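Local coordinates for lipolytic enzyme, g-d-s-l (Clostridium thermocellum, PDB 2W47), which is a family 6 carbohydrate-binding module, a beta-sandwich domain from a GDSL lipolytic enzyme, modelled with a calcium ion and a bound glycan, at residues Ile42-Asn47 with Asp124-Phe129; Gly52-Ile57 with Ala101-Gly106; Arg71-Gly76 with Val109-Ala114. All blocks are in the same frame, centred on the assembly; numbering follows the deposited sequence.

Contact 1 of 3, residues Ile42-Asn47 with Asp124-Phe129; sequences IEWNVN and DYLKVF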
ATOM      1  N   ILE A  42      -2.402  -1.254  -7.003  0.50  7.11           N
ATOM      2  CA  ILE A  42      -1.275  -0.332  -7.027  0.50  7.79           C
ATOM      3  C   ILE A  42      -0.007  -1.163  -6.866  0.50  7.63           C
ATOM      4  O   ILE A  42       0.044  -2.094  -6.054  0.50  7.68           O
ATOM      5  CB  ILE A  42      -1.361   0.743  -5.912  0.50  7.64           C
ATOM      6  CG1 ILE A  42      -1.241   0.106  -4.521  0.50  8.24           C
ATOM      7  CG2 ILE A  42      -2.637   1.560  -6.065  0.50  8.51           C
ATOM      8  CD1 ILE A  42      -1.490   1.061  -3.366  0.50  8.22           C
ATOM      9  N   GLU A  43       1.006  -0.832  -7.657  1.00  8.00           N
ATOM     10  CA  GLU A  43       2.243  -1.592  -7.670  1.00  8.30           C
ATOM     11  C   GLU A  43       3.424  -0.650  -7.648  1.00  8.60           C
ATOM     12  O   GLU A  43       3.465   0.318  -8.402  1.00  9.25           O
ATOM     13  CB  GLU A  43       2.287  -2.456  -8.923  1.00  8.74           C
ATOM     14  CG  GLU A  43       3.514  -3.313  -9.055  1.00  9.57           C
ATOM     15  CD  GLU A  43       3.391  -4.245 -10.225  1.00 10.41           C
ATOM     16  OE1 GLU A  43       2.698  -5.275 -10.094  1.00  9.47           O
ATOM     17  OE2 GLU A  43       4.002  -3.960 -11.286  1.00 12.37           O
ATOM     18  N   TRP A  44       4.391  -0.944  -6.788  1.00  8.65           N
ATOM     19  CA  TRP A  44       5.628  -0.191  -6.768  1.00  8.60           C
ATOM     20  C   TRP A  44       6.820  -1.096  -6.991  1.00  8.81           C
ATOM     21  O   TRP A  44       6.827  -2.262  -6.576  1.00  8.98           O
ATOM     22  CB  TRP A  44       5.821   0.497  -5.421  1.00  8.71           C
ATOM     23  CG  TRP A  44       5.050   1.752  -5.194  1.00  8.94           C
ATOM     24  CD1 TRP A  44       5.363   3.006  -5.638  1.00  9.73           C
ATOM     25  CD2 TRP A  44       3.876   1.891  -4.391  1.00  8.42           C
ATOM     26  NE1 TRP A  44       4.443   3.914  -5.174  1.00  9.65           N
ATOM     27  CE2 TRP A  44       3.521   3.256  -4.406  1.00  8.79           C
ATOM     28  CE3 TRP A  44       3.085   0.991  -3.665  1.00  9.51           C
ATOM     29  CZ2 TRP A  44       2.419   3.746  -3.722  1.00  9.63           C
ATOM     30  CZ3 TRP A  44       1.984   1.481  -2.987  1.00  9.19           C
ATOM     31  CH2 TRP A  44       1.662   2.847  -3.024  1.00  8.86           C
ATOM     32  N   ASN A  45       7.835  -0.534  -7.644  1.00  9.20           N
ATOM     33  CA  ASN A  45       9.144  -1.153  -7.735  1.00 10.09           C
ATOM     34  C   ASN A  45       9.996  -0.669  -6.572  1.00 10.24           C
ATOM     35  O   ASN A  45      10.446   0.475  -6.538  1.00 11.16           O
ATOM     36  CB  ASN A  45       9.784  -0.817  -9.082  1.00 10.26           C
ATOM     37  CG  ASN A  45       9.133  -1.549 -10.223  1.00 11.78           C
ATOM     38  OD1 ASN A  45       8.945  -2.762 -10.169  1.00 11.74           O
ATOM     39  ND2 ASN A  45       8.796  -0.813 -11.281  1.00 15.45           N
ATOM     40  N   VAL A  46      10.174  -1.552  -5.595  1.00  9.66           N
ATOM     41  CA  VAL A  46      10.793  -1.196  -4.322  1.00 10.16           C
ATOM     42  C   VAL A  46      12.205  -1.752  -4.248  1.00 10.47           C
ATOM     43  O   VAL A  46      12.427  -2.941  -4.463  1.00 10.55           O
ATOM     44  CB  VAL A  46       9.926  -1.713  -3.145  1.00  9.76           C
ATOM     45  CG1 VAL A  46      10.627  -1.521  -1.792  1.00  9.87           C
ATOM     46  CG2 VAL A  46       8.598  -0.981  -3.129  1.00  9.95           C
ATOM     47  N   ASN A  47      13.148  -0.857  -3.962  1.00 11.33           N
ATOM     48  CA  ASN A  47      14.542  -1.241  -3.799  1.00 12.42           C
ATOM     49  C   ASN A  47      14.816  -1.773  -2.398  1.00 12.86           C
ATOM     50  O   ASN A  47      14.354  -1.204  -1.412  1.00 13.64           O
ATOM     51  CB  ASN A  47      15.445  -0.036  -4.076  1.00 12.95           C
ATOM     52  CG  ASN A  47      16.910  -0.325  -3.804  1.00 14.18           C
ATOM     53  OD1 ASN A  47      17.501   0.215  -2.870  1.00 17.63           O
ATOM     54  ND2 ASN A  47      17.495  -1.182  -4.616  1.00 13.57           N
ATOM     55  N   ASP A 124      -2.038   6.916   0.167  1.00  7.42           N
ATOM     56  CA  ASP A 124      -1.185   8.087   0.042  1.00  7.50           C
ATOM     57  C   ASP A 124       0.214   7.722  -0.454  1.00  7.89           C
ATOM     58  O   ASP A 124       0.766   8.380  -1.352  1.00  7.43           O
ATOM     59  CB  ASP A 124      -1.094   8.757   1.420  1.00  7.23           C
ATOM     60  CG  ASP A 124      -0.382  10.084   1.389  1.00  9.28           C
ATOM     61  OD1 ASP A 124      -0.395  10.756   0.339  1.00  8.22           O
ATOM     62  OD2 ASP A 124       0.165  10.471   2.444  1.00  9.69           O
ATOM     63  N   TYR A 125       0.788   6.686   0.151  1.00  8.27           N
ATOM     64  CA  TYR A 125       2.132   6.218  -0.170  1.00  8.36           C
ATOM     65  C   TYR A 125       2.398   4.869   0.465  1.00  8.28           C
ATOM     66  O   TYR A 125       1.611   4.394   1.296  1.00  8.22           O
ATOM     67  CB  TYR A 125       3.204   7.226   0.279  1.00  9.30           C
ATOM     68  CG  TYR A 125       3.287   7.543   1.761  1.00  9.65           C
ATOM     69  CD1 TYR A 125       3.685   6.577   2.691  1.00  8.98           C
ATOM     70  CD2 TYR A 125       3.054   8.832   2.218  1.00 10.25           C
ATOM     71  CE1 TYR A 125       3.797   6.883   4.048  1.00  9.53           C
ATOM     72  CE2 TYR A 125       3.172   9.149   3.565  1.00 10.56           C
ATOM     73  CZ  TYR A 125       3.542   8.167   4.472  1.00 10.24           C
ATOM     74  OH  TYR A 125       3.662   8.461   5.814  1.00 12.41           O
ATOM     75  N   LEU A 126       3.511   4.268   0.060  1.00  8.52           N
ATOM     76  CA  LEU A 126       4.070   3.100   0.708  1.00  9.21           C
ATOM     77  C   LEU A 126       5.412   3.520   1.285  1.00  9.56           C
ATOM     78  O   LEU A 126       6.250   4.064   0.575  1.00  9.54           O
ATOM     79  CB  LEU A 126       4.260   1.970  -0.308  1.00  8.98           C
ATOM     80  CG  LEU A 126       5.074   0.752   0.139  1.00 10.48           C
ATOM     81  CD1 LEU A 126       4.361  -0.038   1.225  1.00 12.76           C
ATOM     82  CD2 LEU A 126       5.396  -0.138  -1.051  1.00 10.92           C
ATOM     83  N   LYS A 127       5.600   3.272   2.574  1.00  9.47           N
ATOM     84  CA  LYS A 127       6.839   3.580   3.276  1.00 10.26           C
ATOM     85  C   LYS A 127       7.552   2.269   3.563  1.00  9.90           C
ATOM     86  O   LYS A 127       6.947   1.329   4.079  1.00 10.00           O
ATOM     87  CB  LYS A 127       6.498   4.297   4.576  1.00 10.81           C
ATOM     88  CG  LYS A 127       7.683   4.604   5.493  1.00 13.05           C
ATOM     89  CD  LYS A 127       7.170   5.246   6.782  1.00 17.35           C
ATOM     90  CE  LYS A 127       8.285   5.642   7.725  1.00 21.01           C
ATOM     91  NZ  LYS A 127       7.726   6.348   8.911  1.00 23.26           N
ATOM     92  N   VAL A 128       8.840   2.206   3.230  1.00  9.74           N
ATOM     93  CA  VAL A 128       9.614   0.973   3.341  1.00 10.09           C
ATOM     94  C   VAL A 128      10.864   1.254   4.156  1.00 10.64           C
ATOM     95  O   VAL A 128      11.596   2.208   3.890  1.00 10.56           O
ATOM     96  CB  VAL A 128       9.994   0.402   1.937  1.00  9.68           C
ATOM     97  CG1 VAL A 128      10.776  -0.912   2.029  1.00 11.17           C
ATOM     98  CG2 VAL A 128       8.735   0.202   1.092  1.00 10.28           C
ATOM     99  N   PHE A 129      11.099   0.416   5.159  1.00 11.70           N
ATOM    100  CA  PHE A 129      12.329   0.517   5.939  1.00 12.60           C
ATOM    101  C   PHE A 129      12.757  -0.846   6.439  1.00 12.87           C
ATOM    102  O   PHE A 129      11.953  -1.777   6.531  1.00 11.63           O
ATOM    103  CB  PHE A 129      12.227   1.557   7.072  1.00 13.31           C
ATOM    104  CG  PHE A 129      11.099   1.328   8.042  1.00 14.49           C
ATOM    105  CD1 PHE A 129       9.843   1.881   7.817  1.00 14.94           C
ATOM    106  CD2 PHE A 129      11.307   0.600   9.212  1.00 15.08           C
ATOM    107  CE1 PHE A 129       8.802   1.682   8.727  1.00 17.03           C
ATOM    108  CE2 PHE A 129      10.273   0.392  10.120  1.00 16.45           C
ATOM    109  CZ  PHE A 129       9.023   0.943   9.880  1.00 15.75           C
TER
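W44 lays one face of its indole against L126. The CB of L126 sits over the six-membered ring, 3.7 Å from its centroid and 19° off the ring normal, a CH-pi contact displaced toward the rim. The two side chains run past each other in opposite directions, and L126 CD2 comes to 3.7 Å from W44 CE3. In W44, chi1 (-79°) puts CG beside the backbone N, and chi2 (-81°) turns the ring so that a face meets L126. On the five-membered ring of the indole, W44 NE1 hydrogen-bonds to Q8 O. This is packing between the two sheets of a beta-sandwich: strand 41-48 belongs to the five-stranded sheet and strand 122-130 to the four-stranded one. The two segments run nearly parallel, with their axes 9.0 Å apart at the nearest point. No hydrogen bond joins them; apolar side chains meet across the gap, with the W44 ring also reaching the backbone of Y125. V46 meets L126 at about a right angle, its CG2 lying 3.9 Å from L126 CD2. Farther along, V46 and V128 reach toward each other tip to tip, V46 CG1 standing 3.9 Å from V128 CG2 and touching V128 CG1 as well. Y7, from strand 5-8, packs on both valines, while L56 of strand 52-61 packs beside L126.

Contact 2 of 3, residues Gly52-Ile57 with Ala101-Gly106; sequences GSYALI and ANLNQG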
ATOM      1  N   GLY A  52      16.562  -9.222   3.088  1.00 15.36           N
ATOM      2  CA  GLY A  52      16.156  -9.301   4.483  1.00 14.56           C
ATOM      3  C   GLY A  52      14.742  -8.824   4.716  1.00 14.09           C
ATOM      4  O   GLY A  52      13.961  -8.667   3.774  1.00 13.85           O
ATOM      5  N   SER A  53      14.413  -8.589   5.983  0.50 13.49           N
ATOM      6  CA  SER A  53      13.051  -8.240   6.377  0.50 13.07           C
ATOM      7  C   SER A  53      12.850  -6.731   6.375  0.50 12.52           C
ATOM      8  O   SER A  53      13.669  -5.979   6.907  0.50 12.47           O
ATOM      9  CB  SER A  53      12.729  -8.818   7.756  0.50 13.25           C
ATOM     10  OG  SER A  53      13.062 -10.192   7.822  0.50 14.14           O
ATOM     11  N   TYR A  54      11.752  -6.300   5.760  1.00 11.84           N
ATOM     12  CA  TYR A  54      11.419  -4.883   5.649  1.00 11.38           C
ATOM     13  C   TYR A  54       9.993  -4.658   6.082  1.00 10.93           C
ATOM     14  O   TYR A  54       9.119  -5.472   5.797  1.00 11.32           O
ATOM     15  CB  TYR A  54      11.585  -4.387   4.206  1.00 11.93           C
ATOM     16  CG  TYR A  54      13.027  -4.289   3.777  1.00 11.69           C
ATOM     17  CD1 TYR A  54      13.680  -3.065   3.757  1.00 11.56           C
ATOM     18  CD2 TYR A  54      13.735  -5.425   3.401  1.00 11.83           C
ATOM     19  CE1 TYR A  54      15.021  -2.974   3.377  1.00 12.81           C
ATOM     20  CE2 TYR A  54      15.069  -5.344   3.015  1.00 12.79           C
ATOM     21  CZ  TYR A  54      15.701  -4.115   3.006  1.00 13.17           C
ATOM     22  OH  TYR A  54      17.032  -4.027   2.625  1.00 13.96           O
ATOM     23  N   ALA A  55       9.767  -3.538   6.755  1.00 10.23           N
ATOM     24  CA  ALA A  55       8.414  -3.063   7.004  1.00 10.34           C
ATOM     25  C   ALA A  55       7.895  -2.380   5.744  1.00  9.95           C
ATOM     26  O   ALA A  55       8.606  -1.587   5.119  1.00 10.15           O
ATOM     27  CB  ALA A  55       8.393  -2.110   8.177  1.00 10.92           C
ATOM     28  N   LEU A  56       6.666  -2.735   5.380  1.00  9.64           N
ATOM     29  CA  LEU A  56       5.937  -2.122   4.276  1.00  9.72           C
ATOM     30  C   LEU A  56       4.704  -1.499   4.902  1.00  9.54           C
ATOM     31  O   LEU A  56       3.803  -2.210   5.339  1.00  9.33           O
ATOM     32  CB  LEU A  56       5.519  -3.188   3.253  1.00  9.93           C
ATOM     33  CG  LEU A  56       6.594  -4.177   2.786  1.00 11.03           C
ATOM     34  CD1 LEU A  56       6.004  -5.201   1.821  1.00 12.52           C
ATOM     35  CD2 LEU A  56       7.749  -3.431   2.149  1.00 12.75           C
ATOM     36  N   ILE A  57       4.692  -0.173   4.971  1.00  9.73           N
ATOM     37  CA  ILE A  57       3.609   0.551   5.621  1.00 10.42           C
ATOM     38  C   ILE A  57       2.856   1.395   4.600  1.00  9.67           C
ATOM     39  O   ILE A  57       3.437   2.256   3.939  1.00  9.84           O
ATOM     40  CB  ILE A  57       4.124   1.445   6.773  1.00 10.73           C
ATOM     41  CG1 ILE A  57       4.799   0.593   7.859  1.00 12.34           C
ATOM     42  CG2 ILE A  57       2.984   2.271   7.357  1.00 12.86           C
ATOM     43  CD1 ILE A  57       5.286   1.394   9.079  1.00 12.78           C
ATOM     44  N   ALA A 101       7.849  -8.064   5.449  1.00 11.92           N
ATOM     45  CA  ALA A 101       8.052  -9.016   4.367  1.00 12.37           C
ATOM     46  C   ALA A 101       9.519  -9.148   4.039  1.00 12.71           C
ATOM     47  O   ALA A 101      10.285  -8.197   4.195  1.00 12.43           O
ATOM     48  CB  ALA A 101       7.284  -8.562   3.126  1.00 12.55           C
ATOM     49  N   ASN A 102       9.898 -10.336   3.578  1.00 13.60           N
ATOM     50  CA  ASN A 102      11.251 -10.560   3.105  0.50 14.16           C
ATOM     51  C   ASN A 102      11.394 -10.042   1.682  1.00 14.19           C
ATOM     52  O   ASN A 102      10.585 -10.373   0.810  1.00 15.06           O
ATOM     53  CB  ASN A 102      11.623 -12.042   3.182  0.50 14.30           C
ATOM     54  CG  ASN A 102      11.871 -12.510   4.607  0.50 15.05           C
ATOM     55  OD1 ASN A 102      11.572 -13.653   4.955  0.50 17.16           O
ATOM     56  ND2 ASN A 102      12.420 -11.630   5.438  0.50 15.05           N
ATOM     57  N   LEU A 103      12.407  -9.209   1.470  1.00 14.24           N
ATOM     58  CA  LEU A 103      12.710  -8.654   0.152  1.00 14.30           C
ATOM     59  C   LEU A 103      14.083  -9.132  -0.299  1.00 14.94           C
ATOM     60  O   LEU A 103      14.946  -9.431   0.533  1.00 15.00           O
ATOM     61  CB  LEU A 103      12.690  -7.119   0.178  1.00 14.27           C
ATOM     62  CG  LEU A 103      11.405  -6.407   0.628  1.00 13.22           C
ATOM     63  CD1 LEU A 103      11.562  -4.907   0.444  1.00 13.32           C
ATOM     64  CD2 LEU A 103      10.173  -6.926  -0.112  1.00 13.38           C
ATOM     65  N   ASN A 104      14.279  -9.200  -1.614  1.00 14.73           N
ATOM     66  CA  ASN A 104      15.572  -9.561  -2.203  1.00 15.49           C
ATOM     67  C   ASN A 104      16.381  -8.315  -2.514  1.00 15.44           C
ATOM     68  O   ASN A 104      15.817  -7.279  -2.852  1.00 15.05           O
ATOM     69  CB  ASN A 104      15.366 -10.343  -3.504  1.00 15.69           C
ATOM     70  CG  ASN A 104      14.430 -11.521  -3.347  1.00 17.48           C
ATOM     71  OD1 ASN A 104      14.675 -12.428  -2.552  1.00 19.76           O
ATOM     72  ND2 ASN A 104      13.359 -11.528  -4.131  1.00 20.49           N
ATOM     73  N   GLN A 105      17.708  -8.409  -2.430  1.00 15.51           N
ATOM     74  CA  GLN A 105      18.556  -7.292  -2.837  1.00 16.04           C
ATOM     75  C   GLN A 105      18.192  -6.868  -4.257  1.00 15.08           C
ATOM     76  O   GLN A 105      18.059  -7.710  -5.151  1.00 15.60           O
ATOM     77  CB  GLN A 105      20.046  -7.655  -2.755  1.00 16.32           C
ATOM     78  CG  GLN A 105      20.968  -6.462  -2.997  1.00 18.09           C
ATOM     79  CD  GLN A 105      22.438  -6.777  -2.775  1.00 18.62           C
ATOM     80  OE1 GLN A 105      23.058  -6.255  -1.847  1.00 24.57           O
ATOM     81  NE2 GLN A 105      23.001  -7.619  -3.630  1.00 22.47           N
ATOM     82  N   GLY A 106      18.030  -5.563  -4.446  1.00 14.31           N
ATOM     83  CA  GLY A 106      17.623  -5.025  -5.731  1.00 13.45           C
ATOM     84  C   GLY A 106      16.138  -4.735  -5.740  1.00 13.11           C
ATOM     85  O   GLY A 106      15.560  -4.365  -4.719  1.00 12.66           O
TER
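Y54 and L103 both carry CG beside their own backbone N, at chi1 -71° and -58°, and their side chains, on neighbouring antiparallel strands, cross at about a right angle. L103 CD1 comes obliquely to the root of the phenol, 3.7 Å from Y54 CG, and L103 CG lies against the CD2 side of the same ring. The ring is anchored beyond the contact, where Y54 OH hydrogen-bonds to S50 O. L56 follows on the same side of the sheet and sets its CD1 3.8 Å from A101 CB. The backbones pair at two places. G52 and L103 bond to each other twice: L103 N reaches G52 O at 2.8 Å, and G52 N returns a bond to L103 O. Y54 and A101 do the same, Y54 N lying 2.9 Å from A101 O, with A101 N to Y54 O as its counterpart. Between them S53 and N102 form a non-hydrogen-bonded pair whose CA atoms stand 4.4 Å apart. A weak and rather bent bond from N102 ND2 to S53 OG is doubtful as a fixed feature, since both residues have two deposited conformers. Strand 95-103 is the edge of the four-stranded sheet, and the short axes of 52-57 and 101-103 make 123°, well away from antiparallel. The chemistry thus divides by face: Y54, L56, A101 and L103 give the sandwich interior an apolar lining, whereas S53 and N102 lie on the other face, where the C-terminal P136 packs on them and S53 OG has a weak bond to F134 O. The four main-chain bonds supply the directional part of the contact, with apolar packing on the inner face.

Contact 3 of 3, residues Arg71-Gly76 with Val109-Ala114; sequences RITVNG and VIRATA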
ATOM      1  N   ARG A  71      -5.033  -8.002  -1.217  1.00  7.54           N
ATOM      2  CA  ARG A  71      -4.089  -9.090  -1.389  0.50  8.17           C
ATOM      3  C   ARG A  71      -2.726  -8.483  -1.699  1.00  8.24           C
ATOM      4  O   ARG A  71      -2.588  -7.729  -2.663  1.00  7.54           O
ATOM      5  CB  ARG A  71      -4.560  -9.959  -2.556  0.50  8.46           C
ATOM      6  CG  ARG A  71      -4.017 -11.381  -2.590  0.50  8.52           C
ATOM      7  CD  ARG A  71      -4.561 -12.166  -3.787  0.50  9.24           C
ATOM      8  NE  ARG A  71      -6.021 -12.236  -3.790  0.50 10.50           N
ATOM      9  CZ  ARG A  71      -6.812 -11.508  -4.579  0.50 11.92           C
ATOM     10  NH1 ARG A  71      -8.126 -11.649  -4.493  0.50 13.56           N
ATOM     11  NH2 ARG A  71      -6.302 -10.645  -5.448  0.50 12.52           N
ATOM     12  N   ILE A  72      -1.732  -8.802  -0.886  1.00  8.10           N
ATOM     13  CA  ILE A  72      -0.392  -8.256  -1.055  1.00  8.15           C
ATOM     14  C   ILE A  72       0.528  -9.294  -1.644  1.00  8.33           C
ATOM     15  O   ILE A  72       0.662 -10.399  -1.113  1.00  8.55           O
ATOM     16  CB  ILE A  72       0.192  -7.731   0.280  1.00  8.36           C
ATOM     17  CG1 ILE A  72      -0.852  -6.921   1.063  1.00  8.12           C
ATOM     18  CG2 ILE A  72       1.488  -6.942   0.029  1.00  9.34           C
ATOM     19  CD1 ILE A  72      -1.438  -5.714   0.321  1.00  9.41           C
ATOM     20  N   THR A  73       1.173  -8.917  -2.740  1.00  8.22           N
ATOM     21  CA  THR A  73       2.132  -9.790  -3.397  1.00  8.25           C
ATOM     22  C   THR A  73       3.506  -9.131  -3.485  1.00  8.52           C
ATOM     23  O   THR A  73       3.619  -7.915  -3.647  1.00  8.51           O
ATOM     24  CB  THR A  73       1.667 -10.226  -4.807  1.00  8.10           C
ATOM     25  OG1 THR A  73       1.354  -9.070  -5.596  1.00  8.72           O
ATOM     26  CG2 THR A  73       0.443 -11.121  -4.731  1.00  8.66           C
ATOM     27  N   VAL A  74       4.543  -9.954  -3.356  1.00  9.12           N
ATOM     28  CA  VAL A  74       5.920  -9.522  -3.579  1.00 10.34           C
ATOM     29  C   VAL A  74       6.453 -10.407  -4.685  1.00 10.63           C
ATOM     30  O   VAL A  74       6.534 -11.630  -4.536  1.00 10.65           O
ATOM     31  CB  VAL A  74       6.796  -9.667  -2.312  1.00 10.78           C
ATOM     32  CG1 VAL A  74       8.268  -9.356  -2.620  1.00 12.39           C
ATOM     33  CG2 VAL A  74       6.285  -8.764  -1.215  1.00 12.34           C
ATOM     34  N   ASN A  75       6.763  -9.794  -5.825  1.00 11.24           N
ATOM     35  CA  ASN A  75       7.213 -10.535  -6.997  1.00 11.65           C
ATOM     36  C   ASN A  75       6.184 -11.604  -7.414  1.00 11.34           C
ATOM     37  O   ASN A  75       6.534 -12.674  -7.932  1.00 12.51           O
ATOM     38  CB  ASN A  75       8.616 -11.116  -6.746  1.00 11.99           C
ATOM     39  CG  ASN A  75       9.591 -10.062  -6.242  1.00 13.81           C
ATOM     40  OD1 ASN A  75      10.279 -10.240  -5.223  1.00 18.72           O
ATOM     41  ND2 ASN A  75       9.629  -8.940  -6.932  1.00 11.14           N
ATOM     42  N   GLY A  76       4.905 -11.300  -7.191  1.00 11.16           N
ATOM     43  CA  GLY A  76       3.815 -12.208  -7.544  1.00 11.54           C
ATOM     44  C   GLY A  76       3.524 -13.279  -6.506  1.00 11.54           C
ATOM     45  O   GLY A  76       2.553 -14.031  -6.633  1.00 12.90           O
ATOM     46  N   VAL A 109       8.881  -6.270  -6.705  1.00  9.47           N
ATOM     47  CA  VAL A 109       7.622  -5.790  -7.259  1.00  9.08           C
ATOM     48  C   VAL A 109       6.532  -5.982  -6.202  1.00  8.53           C
ATOM     49  O   VAL A 109       6.166  -7.112  -5.897  1.00  8.73           O
ATOM     50  CB  VAL A 109       7.268  -6.542  -8.562  1.00  9.06           C
ATOM     51  CG1 VAL A 109       6.026  -5.950  -9.184  1.00  9.82           C
ATOM     52  CG2 VAL A 109       8.433  -6.500  -9.569  1.00  9.76           C
ATOM     53  N   ILE A 110       6.051  -4.882  -5.629  1.00  8.18           N
ATOM     54  CA  ILE A 110       5.096  -4.959  -4.529  1.00  9.32           C
ATOM     55  C   ILE A 110       3.726  -4.457  -4.980  1.00  8.07           C
ATOM     56  O   ILE A 110       3.600  -3.315  -5.404  1.00  8.44           O
ATOM     57  CB  ILE A 110       5.610  -4.185  -3.296  1.00  9.13           C
ATOM     58  CG1 ILE A 110       7.011  -4.709  -2.897  1.00 11.15           C
ATOM     59  CG2 ILE A 110       4.595  -4.283  -2.136  1.00 10.49           C
ATOM     60  CD1 ILE A 110       7.538  -4.287  -1.532  1.00 11.94           C
ATOM     61  N   ARG A 111       2.727  -5.338  -4.926  1.00  7.49           N
ATOM     62  CA  ARG A 111       1.386  -5.017  -5.396  1.00  7.24           C
ATOM     63  C   ARG A 111       0.341  -5.219  -4.303  1.00  7.21           C
ATOM     64  O   ARG A 111       0.379  -6.208  -3.556  1.00  7.37           O
ATOM     65  CB  ARG A 111       1.025  -5.851  -6.641  1.00  7.45           C
ATOM     66  CG  ARG A 111      -0.339  -5.498  -7.246  1.00  6.90           C
ATOM     67  CD  ARG A 111      -0.727  -6.443  -8.356  1.00  7.67           C
ATOM     68  NE  ARG A 111       0.162  -6.325  -9.505  1.00  8.16           N
ATOM     69  CZ  ARG A 111      -0.080  -6.889 -10.682  1.00  9.17           C
ATOM     70  NH1 ARG A 111      -1.190  -7.602 -10.865  1.00  9.65           N
ATOM     71  NH2 ARG A 111       0.787  -6.723 -11.675  1.00 10.80           N
ATOM     72  N   ALA A 112      -0.595  -4.274  -4.237  1.00  6.83           N
ATOM     73  CA  ALA A 112      -1.756  -4.355  -3.346  1.00  6.65           C
ATOM     74  C   ALA A 112      -3.013  -4.349  -4.205  1.00  6.43           C
ATOM     75  O   ALA A 112      -3.314  -3.348  -4.854  1.00  6.45           O
ATOM     76  CB  ALA A 112      -1.752  -3.192  -2.372  1.00  7.22           C
ATOM     77  N   THR A 113      -3.733  -5.472  -4.198  1.00  6.92           N
ATOM     78  CA  THR A 113      -4.882  -5.682  -5.071  1.00  7.41           C
ATOM     79  C   THR A 113      -6.165  -5.707  -4.255  1.00  7.39           C
ATOM     80  O   THR A 113      -6.262  -6.436  -3.262  1.00  8.13           O
ATOM     81  CB  THR A 113      -4.742  -7.010  -5.834  1.00  7.89           C
ATOM     82  OG1 THR A 113      -3.539  -6.977  -6.605  1.00  7.54           O
ATOM     83  CG2 THR A 113      -5.895  -7.245  -6.786  1.00  7.81           C
ATOM     84  N   ALA A 114      -7.154  -4.932  -4.686  1.00  7.62           N
ATOM     85  CA  ALA A 114      -8.443  -4.878  -3.991  1.00  7.37           C
ATOM     86  C   ALA A 114      -9.194  -6.191  -4.137  1.00  7.68           C
ATOM     87  O   ALA A 114      -9.340  -6.712  -5.248  1.00  7.96           O
ATOM     88  CB  ALA A 114      -9.272  -3.737  -4.527  1.00  8.40           C
TER
HETATM   89  O   HOH W   1      -1.536  -8.208  -5.198  1.00 10.08           O
HETATM   90  O   HOH W   2      -9.104  -9.357  -6.279  1.00 13.73           O
HETATM   91  O   HOH W   3       3.880  -8.565  -6.740  1.00  9.16           O
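R71-V74 and V109-A114 run antiparallel, 161° between their directions, in a regular register in which R71 pairs with T113 and T73 with R111 through reciprocal main-chain hydrogen bonds, T73 N to R111 O measuring 2.9 Å. Beyond the last pair N75 N still reaches V109 O, at 2.7 Å. The face bearing R71, T73, R111 and T113 is polar. T73 OG1 sits between its backbone N and carbonyl carbon (chi1 54°), which places it beside R111 CB, 3.4 Å off, the two side chains pointing the same way. That hydroxyl is gripped by two waters. One also joins T113 OG1, 2.7 Å away, and donates to R71 O; the other donates to V109 O and accepts from G76 N. In the conformer described, R71 crosses T113 obliquely, NH2 standing 3.7 Å from T113 CG2, while a third water lies at the edge of the guanidinium, in plane, and links R71 NH1 to A114 O. R111 bends away to a salt bridge with E43 and a cation-pi contact with Y41. On the other face I72 brings CD1 to 3.7 Å from A112 CB, and V74 lies more loosely by I110; I99 and L103 of the opposing sheet pack against this layer. N75 and G76 take the left-handed backbone angles of a type I' turn, leading into strand 77-83. A two-faced antiparallel pair of this kind, apolar on the inner face and with bound waters on the outer, fits the jelly-roll beta-sandwich of family 6 modules.

Overall arrangement
Contact 1 is the one that spans the sandwich, joining its two sheets through apolar side chains with no hydrogen bond, whereas contacts 2 and 3 each hold neighbouring strands within one sheet by main-chain bonds. Contacts 1 and 2 are buried, contact 3 partly buried. Contact 2 lies at the margin of the four-stranded sheet, and its segment 52-57 bonds on to 124-129, through A55 N to F129 O. Contact 3 sits inside the five-stranded sheet, where I110 O accepts from W44 N of contact 1. The inner faces converge: L103 meets V74 and I110, and L56 touches I110 too. Water-mediated links and arginines mark the outer side of contact 3.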